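Local structure of aromatic amino acid aminotransferase I (Candida albicans WO-1, 6HNU) at residues I213-N218 with P248-Q253; A390-T395 with T465-P470; F188-E193 with S222-E227. The protein probably catalyses the pyridoxal-phosphate-dependent transfer of an amino group from aromatic L-amino acids to 2-oxoglutarate, yielding aromatic oxo-acids and L-glutamate. One frame throughout, in Å; residues are numbered along the deposited sequence. Where two conformers were deposited one is given.

How the contacts relate
Contact 1 lies deepest, its centre about 6 Å from that of the chain; contacts 2 and 3 sit further out, at about 15 and 17 Å. All three are largely buried, contact 3 alone including an exposed touching residue, Phe188. Contacts 1 and 3 share the loop between strand 209-212 and helix 226-239: backbone bonds tie Cys214 to Leu224 and probably Gln217 to Ser222. Contact 2 belongs to the separate four-stranded antiparallel sheet, yet Phe393 packs on Tyr249 and Asn218, and Gly391 N bonds to Leu252 O. Contacts 1 and 3 are each bridged by a water between backbones, contact 1 adding the cofactor; contact 2 alone has direct hydrogen bonds.

Contact 1: residues I213-N218 with P248-Q253; sequences ICTGQN and PYYFLQ. With PLP (pyridoxal-5'-phosphate), chain I.
Tyr249 projects from 248-253 against 213-218, and its atoms can be followed outward to the cofactor. CB rests 3.4 Å from Thr215 O, which lies near the ring plane at its edge. CG is near both Thr215 O and Gly216 O; beyond it Tyr249 CD2 is 3.3 Å from Gly216 O, which approaches obliquely, and meets Ile213 CG2 at the ring edge, 4.1 Å away. CE2 and CZ then pass beside PLP O3, and the tip, Tyr249 OH, accepts a 2.6 Å hydrogen bond from that PLP O3. With CG anti to the carbonyl carbon (chi1 -52°), the ring runs along the opposing loop and its hydroxyl meets O3 of the cofactor. PLP O3 has a second partner in Asn218 ND2, whose bond is 3.2 Å long and close to straight, 165° at the hydrogen. The amide and tyrosine planes stand 72° apart. The other end of the amide, Asn218 OD1, is bonded to Arg463.

Both segments are loops following neighbouring parallel strands, 209-212 and 242-246, of the large mixed sheet, where aminotransferases of PLP fold type I hold their cofactor. Ile213 CD1 touches the PLP methyl C2A, while Pro248 CG approaches the pyridine ring and also lies over one face of the Tyr249 ring, toward its rim.

Between the backbones, a water donates to Thr215 O and accepts from Tyr249 N, at 2.7 and 2.9 Å. At the far end Thr215 CG2 meets Gln253 CG at 3.6 Å, the side chains crossing at about a right angle, while Thr215 OG1 bonds to Glu247 and Arg229. Gln253, extended beyond CG, lays NE2 over the centre of one Tyr250 face and donates to Tyr250 O, which holds its amide while CG lies against the threonine methyl.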
loop_
_atom_site.group_PDB
_atom_site.type_symbol
_atom_site.label_atom_id
_atom_site.label_comp_id
_atom_site.label_asym_id
_atom_site.label_seq_id
_atom_site.Cartn_x
_atom_site.Cartn_y
_atom_site.Cartn_z
ATOM N N ILE B 213 -21.667 2.041 1.215
ATOM C CA ILE B 213 -21.362 0.791 1.959
ATOM C C ILE B 213 -22.693 0.067 2.084
ATOM O O ILE B 213 -23.340 0.160 3.147
ATOM C CB ILE B 213 -20.712 1.141 3.308
ATOM C CG1 ILE B 213 -19.592 2.168 3.143
ATOM C CG2 ILE B 213 -20.230 -0.115 3.997
ATOM C CD1 ILE B 213 -19.257 2.956 4.394
ATOM N N CYS B 214 -23.122 -0.624 1.023
ATOM C CA CYS B 214 -24.550 -0.894 0.865
ATOM C C CYS B 214 -24.968 -2.110 1.700
ATOM O O CYS B 214 -26.159 -2.236 1.922
ATOM C CB CYS B 214 -24.927 -0.984 -0.599
ATOM S SG CYS B 214 -23.849 -2.034 -1.588
ATOM N N THR B 215 -24.035 -2.964 2.122
ATOM C CA THR B 215 -24.298 -4.159 2.960
ATOM C C THR B 215 -23.674 -3.992 4.347
ATOM O O THR B 215 -22.433 -3.963 4.459
ATOM C CB THR B 215 -23.814 -5.445 2.281
ATOM O OG1 THR B 215 -24.259 -5.409 0.921
ATOM C CG2 THR B 215 -24.345 -6.679 2.971
ATOM N N GLY B 216 -24.485 -3.911 5.402
ATOM C CA GLY B 216 -23.932 -3.741 6.759
ATOM C C GLY B 216 -23.325 -2.346 6.899
ATOM O O GLY B 216 -22.170 -2.208 7.435
ATOM N N GLN B 217 -24.003 -1.376 6.300
ATOM C CA GLN B 217 -23.592 0.042 6.166
ATOM C C GLN B 217 -22.988 0.521 7.495
ATOM O O GLN B 217 -23.539 0.206 8.539
ATOM C CB GLN B 217 -24.793 0.891 5.797
ATOM C CG GLN B 217 -24.504 2.236 5.153
ATOM C CD GLN B 217 -24.156 3.363 6.107
ATOM O OE1 GLN B 217 -24.515 3.355 7.288
ATOM N NE2 GLN B 217 -23.427 4.340 5.581
ATOM N N ASN B 218 -21.841 1.211 7.431
ATOM C CA ASN B 218 -21.157 1.782 8.614
ATOM C C ASN B 218 -21.472 3.278 8.623
ATOM O O ASN B 218 -21.010 3.978 7.715
ATOM C CB ASN B 218 -19.661 1.493 8.516
ATOM C CG ASN B 218 -18.833 2.023 9.662
ATOM O OD1 ASN B 218 -19.365 2.525 10.645
ATOM N ND2 ASN B 218 -17.527 1.852 9.575
ATOM N N PRO B 248 -16.754 -4.408 2.350
ATOM C CA PRO B 248 -15.990 -5.338 3.195
ATOM C C PRO B 248 -16.899 -6.247 4.048
ATOM O O PRO B 248 -16.455 -7.308 4.489
ATOM C CB PRO B 248 -15.143 -4.412 4.051
ATOM C CG PRO B 248 -16.026 -3.166 4.184
ATOM C CD PRO B 248 -16.763 -3.031 2.871
ATOM N N TYR B 249 -18.163 -5.882 4.225
ATOM C CA TYR B 249 -19.075 -6.609 5.138
ATOM C C TYR B 249 -20.050 -7.484 4.341
ATOM O O TYR B 249 -20.979 -8.021 4.940
ATOM C CB TYR B 249 -19.855 -5.622 6.014
ATOM C CG TYR B 249 -19.038 -4.600 6.761
ATOM C CD1 TYR B 249 -18.139 -4.966 7.744
ATOM C CD2 TYR B 249 -19.174 -3.257 6.487
ATOM C CE1 TYR B 249 -17.407 -4.026 8.448
ATOM C CE2 TYR B 249 -18.475 -2.302 7.194
ATOM C CZ TYR B 249 -17.579 -2.680 8.171
ATOM O OH TYR B 249 -16.861 -1.762 8.893
ATOM N N TYR B 250 -19.863 -7.637 3.018
ATOM C CA TYR B 250 -20.806 -8.390 2.168
ATOM C C TYR B 250 -21.060 -9.788 2.731
ATOM O O TYR B 250 -22.184 -10.234 2.690
ATOM C CB TYR B 250 -20.299 -8.524 0.731
ATOM C CG TYR B 250 -21.332 -9.116 -0.195
ATOM C CD1 TYR B 250 -22.373 -8.345 -0.690
ATOM C CD2 TYR B 250 -21.259 -10.442 -0.588
ATOM C CE1 TYR B 250 -23.309 -8.859 -1.559
ATOM C CE2 TYR B 250 -22.195 -10.982 -1.449
ATOM C CZ TYR B 250 -23.226 -10.200 -1.921
ATOM O OH TYR B 250 -24.142 -10.711 -2.755
ATOM N N PHE B 251 -20.069 -10.454 3.299
ATOM C CA PHE B 251 -20.222 -11.856 3.744
ATOM C C PHE B 251 -20.547 -11.867 5.243
ATOM O O PHE B 251 -20.488 -12.940 5.857
ATOM C CB PHE B 251 -19.015 -12.683 3.284
ATOM C CG PHE B 251 -19.095 -13.025 1.820
ATOM C CD1 PHE B 251 -20.201 -13.699 1.316
ATOM C CD2 PHE B 251 -18.134 -12.581 0.930
ATOM C CE1 PHE B 251 -20.313 -13.964 -0.036
ATOM C CE2 PHE B 251 -18.260 -12.835 -0.434
ATOM C CZ PHE B 251 -19.343 -13.539 -0.908
ATOM N N LEU B 252 -20.921 -10.706 5.824
ATOM C CA LEU B 252 -21.513 -10.673 7.181
ATOM C C LEU B 252 -23.030 -10.565 7.036
ATOM O O LEU B 252 -23.695 -10.223 8.035
ATOM C CB LEU B 252 -20.940 -9.506 7.993
ATOM C CG LEU B 252 -19.413 -9.469 8.083
ATOM C CD1 LEU B 252 -18.954 -8.427 9.076
ATOM C CD2 LEU B 252 -18.841 -10.826 8.459
ATOM N N GLN B 253 -23.582 -10.882 5.861
ATOM C CA GLN B 253 -25.045 -11.120 5.744
ATOM C C GLN B 253 -25.471 -12.226 6.724
ATOM O O GLN B 253 -24.678 -13.157 7.016
ATOM C CB GLN B 253 -25.457 -11.382 4.308
ATOM C CG GLN B 253 -25.391 -10.107 3.475
ATOM C CD GLN B 253 -25.652 -10.361 2.022
ATOM O OE1 GLN B 253 -26.774 -10.631 1.611
ATOM N NE2 GLN B 253 -24.593 -10.357 1.219
HETATM N N1 PLP I . -14.428 0.453 4.107
HETATM C C2 PLP I . -15.329 0.522 5.089
HETATM C C2A PLP I . -16.641 1.167 4.811
HETATM C C3 PLP I . -15.060 0.011 6.357
HETATM O O3 PLP I . -16.001 0.178 7.336
HETATM C C4 PLP I . -13.800 -0.572 6.601
HETATM C C4A PLP I . -13.484 -1.086 7.932
HETATM C C5 PLP I . -12.881 -0.671 5.549
HETATM C C6 PLP I . -13.229 -0.124 4.340
HETATM C C5A PLP I . -11.489 -1.216 5.758
HETATM O O4P PLP I . -11.138 -2.158 4.708
HETATM P P PLP I . -9.738 -2.800 4.552
HETATM O O1P PLP I . -10.000 -3.778 3.429
HETATM O O2P PLP I . -9.397 -3.464 5.916
HETATM O O3P PLP I . -8.753 -1.690 4.196
HETATM O O HOH W 1 -20.117 -4.012 3.136
#

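Contact 2: residues A390-T395 with T465-P470; sequences AGMFFT and TYAAVP
Tyr466 lies against the 391-393 backbone, and the evidence for tight packing gathers around its ring. Its hydroxyl donates to Gly391 O over 2.7 Å, arriving from above the carbonyl plane, 58° out of it. The next carbonyl turns over the ring itself, with Met392 O sitting 3.6 Å above the centre of one Tyr466 face. That same oxygen accepts from Tyr466 N at 3.2 Å (153° at the hydrogen) and has a CA-H contact from Thr465, so one buried carbonyl is held by several groups. CG of Tyr466 sits between its backbone N and carbonyl carbon (chi1 40°), which lets the ring lie beneath Met392 O while Tyr466 N bonds the same oxygen. Phe394 and Tyr466 lie alongside with their side chains running opposite ways, Phe394 CD2 to Tyr466 CD2 3.7 Å. At the margin of this packed part Met392 CB touches Ala467 CB at 3.8 Å.

An ST turn, Ala467 N donating to Thr465 OG1 over 2.9 Å, precedes the loose side: Ala468 and Val469, partly exposed, and the exposed Pro470 make no contact across the segments.

The Phe393 ring reaches the active site, its side chain about 4 Å at nearest from the bound phenylalanine, and Gly45 of the second subunit packs on Phe393 and Thr465. These two form an antiparallel non-hydrogen-bonded pair where strands 393-399 and 459-465 adjoin in the four-stranded sheet. Helix 334-377 meets Phe394, Tyr466 and Ala467, while helix 471-489 contributes Leu478 to Phe394 and Leu474 to Tyr466.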
loop_
_atom_site.group_PDB
_atom_site.type_symbol
_atom_site.label_atom_id
_atom_site.label_comp_id
_atom_site.label_asym_id
_atom_site.label_seq_id
_atom_site.Cartn_x
_atom_site.Cartn_y
_atom_site.Cartn_z
ATOM N N ALA B 390 -27.387 -7.607 7.918
ATOM C CA ALA B 390 -25.967 -7.817 7.542
ATOM C C ALA B 390 -25.057 -6.918 8.364
ATOM O O ALA B 390 -25.498 -5.875 8.832
ATOM C CB ALA B 390 -25.775 -7.569 6.064
ATOM N N GLY B 391 -23.828 -7.337 8.560
ATOM C CA GLY B 391 -22.784 -6.469 9.123
ATOM C C GLY B 391 -22.474 -6.751 10.576
ATOM O O GLY B 391 -22.988 -7.755 11.145
ATOM N N MET B 392 -21.616 -5.907 11.156
ATOM C CA MET B 392 -21.123 -6.071 12.535
ATOM C C MET B 392 -21.762 -5.022 13.450
ATOM O O MET B 392 -21.540 -5.108 14.654
ATOM C CB MET B 392 -19.596 -6.011 12.609
ATOM C CG MET B 392 -18.978 -4.745 12.071
ATOM S SD MET B 392 -17.219 -4.723 12.377
ATOM C CE MET B 392 -16.722 -6.342 11.801
ATOM N N PHE B 393 -22.580 -4.135 12.918
ATOM C CA PHE B 393 -23.088 -2.970 13.686
ATOM C C PHE B 393 -24.585 -3.057 13.921
ATOM O O PHE B 393 -25.362 -3.529 13.075
ATOM C CB PHE B 393 -22.781 -1.676 12.941
ATOM C CG PHE B 393 -21.305 -1.473 12.713
ATOM C CD1 PHE B 393 -20.438 -1.335 13.781
ATOM C CD2 PHE B 393 -20.800 -1.360 11.418
ATOM C CE1 PHE B 393 -19.083 -1.102 13.566
ATOM C CE2 PHE B 393 -19.450 -1.134 11.217
ATOM C CZ PHE B 393 -18.594 -1.040 12.283
ATOM N N PHE B 394 -24.982 -2.557 15.088
ATOM C CA PHE B 394 -26.394 -2.311 15.449
ATOM C C PHE B 394 -26.520 -0.833 15.826
ATOM O O PHE B 394 -25.523 -0.220 16.163
ATOM C CB PHE B 394 -26.820 -3.232 16.601
ATOM C CG PHE B 394 -26.147 -3.017 17.927
ATOM C CD1 PHE B 394 -26.678 -2.127 18.849
ATOM C CD2 PHE B 394 -24.991 -3.695 18.259
ATOM C CE1 PHE B 394 -26.050 -1.932 20.062
ATOM C CE2 PHE B 394 -24.368 -3.498 19.477
ATOM C CZ PHE B 394 -24.900 -2.608 20.381
ATOM N N THR B 395 -27.695 -0.265 15.674
ATOM C CA THR B 395 -27.959 1.114 16.149
ATOM C C THR B 395 -29.177 1.152 17.071
ATOM O O THR B 395 -30.122 0.349 16.893
ATOM C CB THR B 395 -28.074 2.090 14.990
ATOM O OG1 THR B 395 -29.124 1.663 14.117
ATOM C CG2 THR B 395 -26.744 2.213 14.287
ATOM N N THR B 465 -21.256 -2.417 18.133
ATOM C CA THR B 465 -20.818 -3.664 17.458
ATOM C C THR B 465 -21.116 -4.859 18.371
ATOM O O THR B 465 -20.909 -4.750 19.583
ATOM C CB THR B 465 -19.334 -3.646 17.069
ATOM O OG1 THR B 465 -19.047 -4.940 16.509
ATOM C CG2 THR B 465 -18.355 -3.376 18.188
ATOM N N TYR B 466 -21.533 -5.976 17.776
ATOM C CA TYR B 466 -21.666 -7.288 18.467
ATOM C C TYR B 466 -20.499 -8.208 18.074
ATOM O O TYR B 466 -20.512 -9.358 18.490
ATOM C CB TYR B 466 -23.035 -7.910 18.186
ATOM C CG TYR B 466 -23.554 -7.760 16.775
ATOM C CD1 TYR B 466 -23.020 -8.502 15.731
ATOM C CD2 TYR B 466 -24.576 -6.883 16.479
ATOM C CE1 TYR B 466 -23.500 -8.350 14.443
ATOM C CE2 TYR B 466 -25.092 -6.733 15.202
ATOM C CZ TYR B 466 -24.532 -7.483 14.174
ATOM O OH TYR B 466 -24.965 -7.318 12.906
ATOM N N ALA B 467 -19.491 -7.714 17.352
ATOM C CA ALA B 467 -18.351 -8.530 16.861
ATOM C C ALA B 467 -17.092 -8.360 17.734
ATOM O O ALA B 467 -16.065 -9.027 17.456
ATOM C CB ALA B 467 -18.075 -8.141 15.432
ATOM N N ALA B 468 -17.098 -7.443 18.705
ATOM C CA ALA B 468 -15.848 -6.945 19.329
ATOM C C ALA B 468 -15.562 -7.704 20.627
ATOM O O ALA B 468 -14.340 -7.874 20.929
ATOM C CB ALA B 468 -15.896 -5.443 19.554
ATOM N N VAL B 469 -16.611 -8.104 21.369
ATOM C CA VAL B 469 -16.485 -8.679 22.746
ATOM C C VAL B 469 -17.286 -9.976 22.826
ATOM O O VAL B 469 -18.259 -10.188 22.097
ATOM C CB VAL B 469 -16.941 -7.712 23.872
ATOM C CG1 VAL B 469 -16.121 -6.428 23.951
ATOM C CG2 VAL B 469 -18.414 -7.398 23.772
ATOM N N PRO B 470 -16.915 -10.860 23.775
ATOM C CA PRO B 470 -17.723 -12.037 24.105
ATOM C C PRO B 470 -19.187 -11.672 24.367
ATOM O O PRO B 470 -19.413 -10.570 24.845
ATOM C CB PRO B 470 -17.049 -12.551 25.390
ATOM C CG PRO B 470 -15.601 -12.121 25.244
ATOM C CD PRO B 470 -15.690 -10.756 24.587
#

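Contact 3: residues F188-E193 with S222-E227; sequences FGIIPE and SSLSAE
Leu224 and Ile190 supply the apolar component. CD2 of Leu224 stands 4.2 Å from CB of Ile190 and 3.7 Å from Ile190 N, so a single methyl branch lies against both side chain and backbone. With CG beside its own backbone N (chi1 -71°), the leucine sends this branch across to the short edge strand 189-190. Ile232 of helix 226-239 touches both residues and extends the apolar cluster.

Side-chain to backbone contacts form a second group. Ser222 CB packs 3.6 Å from Phe188 C, and Ser222 OG comes within 3.5 Å of Gly189 CA. Gly189, with no side chain, leaves room for Ser222 OG and for CD2 of Leu224. The serine hydroxyl has its hydrogen bond with Thr220, and it meets the glycine CA at van der Waals distance.

The polar link is a water, which donates to Phe188 O and accepts from Ser225 N, each at 2.9 Å. Ser225 is the N-cap of helix 226-239, its OG capping Arg228 N; the bridge therefore connects the turn preceding the outermost strand of the mixed sheet to the start of that helix.

With the polar ends of Ser222 and Ser223 bonded to Thr220 and Gly216, the direct contacts are van der Waals, and the polar link between the two backbones runs through a water.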
loop_
_atom_site.group_PDB
_atom_site.type_symbol
_atom_site.label_atom_id
_atom_site.label_comp_id
_atom_site.label_asym_id
_atom_site.label_seq_id
_atom_site.Cartn_x
_atom_site.Cartn_y
_atom_site.Cartn_z
ATOM N N PHE B 188 -33.278 2.155 6.737
ATOM C CA PHE B 188 -32.978 1.064 5.764
ATOM C C PHE B 188 -31.945 1.515 4.730
ATOM O O PHE B 188 -31.749 0.754 3.776
ATOM C CB PHE B 188 -34.263 0.568 5.092
ATOM C CG PHE B 188 -35.324 0.149 6.080
ATOM C CD1 PHE B 188 -35.116 -0.935 6.921
ATOM C CD2 PHE B 188 -36.481 0.890 6.223
ATOM C CE1 PHE B 188 -36.100 -1.323 7.825
ATOM C CE2 PHE B 188 -37.454 0.512 7.138
ATOM C CZ PHE B 188 -37.250 -0.579 7.947
ATOM N N GLY B 189 -31.392 2.734 4.880
ATOM C CA GLY B 189 -30.326 3.301 4.040
ATOM C C GLY B 189 -30.793 4.421 3.138
ATOM O O GLY B 189 -31.820 5.051 3.406
ATOM N N ILE B 190 -30.040 4.652 2.073
ATOM C CA ILE B 190 -30.310 5.708 1.066
ATOM C C ILE B 190 -31.796 5.604 0.672
ATOM O O ILE B 190 -32.250 4.505 0.291
ATOM C CB ILE B 190 -29.411 5.508 -0.158
ATOM C CG1 ILE B 190 -27.946 5.819 0.137
ATOM C CG2 ILE B 190 -29.930 6.273 -1.366
ATOM C CD1 ILE B 190 -27.014 5.409 -0.989
ATOM N N ILE B 191 -32.461 6.753 0.598
ATOM C CA ILE B 191 -33.870 6.844 0.110
ATOM C C ILE B 191 -33.815 7.171 -1.372
ATOM O O ILE B 191 -33.470 8.299 -1.746
ATOM C CB ILE B 191 -34.666 7.899 0.912
ATOM C CG1 ILE B 191 -34.670 7.615 2.417
ATOM C CG2 ILE B 191 -36.081 7.963 0.310
ATOM C CD1 ILE B 191 -35.232 8.746 3.270
ATOM N N PRO B 192 -34.137 6.226 -2.286
ATOM C CA PRO B 192 -33.984 6.500 -3.710
ATOM C C PRO B 192 -34.715 7.753 -4.209
ATOM O O PRO B 192 -34.117 8.461 -5.002
ATOM C CB PRO B 192 -34.517 5.211 -4.344
ATOM C CG PRO B 192 -34.173 4.174 -3.291
ATOM C CD PRO B 192 -34.623 4.870 -2.026
ATOM N N GLU B 193 -35.974 8.013 -3.776
ATOM C CA GLU B 193 -36.723 9.200 -4.271
ATOM C C GLU B 193 -35.907 10.495 -4.027
ATOM O O GLU B 193 -35.882 11.342 -4.903
ATOM C CB GLU B 193 -38.112 9.334 -3.632
ATOM C CG GLU B 193 -38.708 10.725 -3.822
ATOM C CD GLU B 193 -40.114 10.968 -3.294
ATOM O OE1 GLU B 193 -40.523 10.221 -2.422
ATOM O OE2 GLU B 193 -40.773 11.923 -3.760
ATOM N N SER B 222 -27.619 -0.615 8.388
ATOM C CA SER B 222 -28.646 -0.797 7.348
ATOM C C SER B 222 -28.078 -1.615 6.156
ATOM O O SER B 222 -26.868 -1.662 5.918
ATOM C CB SER B 222 -29.198 0.565 6.925
ATOM O OG SER B 222 -28.287 1.246 6.090
ATOM N N SER B 223 -28.911 -2.261 5.374
ATOM C CA SER B 223 -28.454 -2.864 4.094
ATOM C C SER B 223 -29.467 -2.497 3.030
ATOM O O SER B 223 -30.682 -2.681 3.290
ATOM C CB SER B 223 -28.285 -4.379 4.184
ATOM O OG SER B 223 -27.478 -4.781 5.256
ATOM N N LEU B 224 -29.045 -1.960 1.894
ATOM C CA LEU B 224 -30.031 -1.625 0.843
ATOM C C LEU B 224 -30.677 -2.906 0.330
ATOM O O LEU B 224 -29.955 -3.874 -0.005
ATOM C CB LEU B 224 -29.352 -0.872 -0.288
ATOM C CG LEU B 224 -28.933 0.546 0.075
ATOM C CD1 LEU B 224 -28.100 1.127 -1.058
ATOM C CD2 LEU B 224 -30.160 1.405 0.331
ATOM N N SER B 225 -32.011 -2.911 0.307
ATOM C CA SER B 225 -32.834 -3.996 -0.288
ATOM C C SER B 225 -32.517 -4.136 -1.778
ATOM O O SER B 225 -32.037 -3.164 -2.431
ATOM C CB SER B 225 -34.307 -3.684 -0.075
ATOM O OG SER B 225 -34.686 -2.615 -0.938
ATOM N N ALA B 226 -32.810 -5.301 -2.349
ATOM C CA ALA B 226 -32.678 -5.539 -3.797
ATOM C C ALA B 226 -33.467 -4.464 -4.547
ATOM O O ALA B 226 -32.997 -3.964 -5.585
ATOM C CB ALA B 226 -33.165 -6.932 -4.119
ATOM N N GLU B 227 -34.631 -4.084 -4.026
ATOM C CA GLU B 227 -35.503 -3.084 -4.686
ATOM C C GLU B 227 -34.819 -1.713 -4.663
ATOM O O GLU B 227 -34.848 -1.031 -5.679
ATOM C CB GLU B 227 -36.858 -3.043 -3.950
ATOM C CG GLU B 227 -37.683 -4.324 -4.005
ATOM C CD GLU B 227 -37.179 -5.558 -3.259
ATOM O OE1 GLU B 227 -36.531 -5.425 -2.233
ATOM O OE2 GLU B 227 -37.457 -6.680 -3.738
HETATM O O HOH W 2 -33.320 -1.021 2.101
#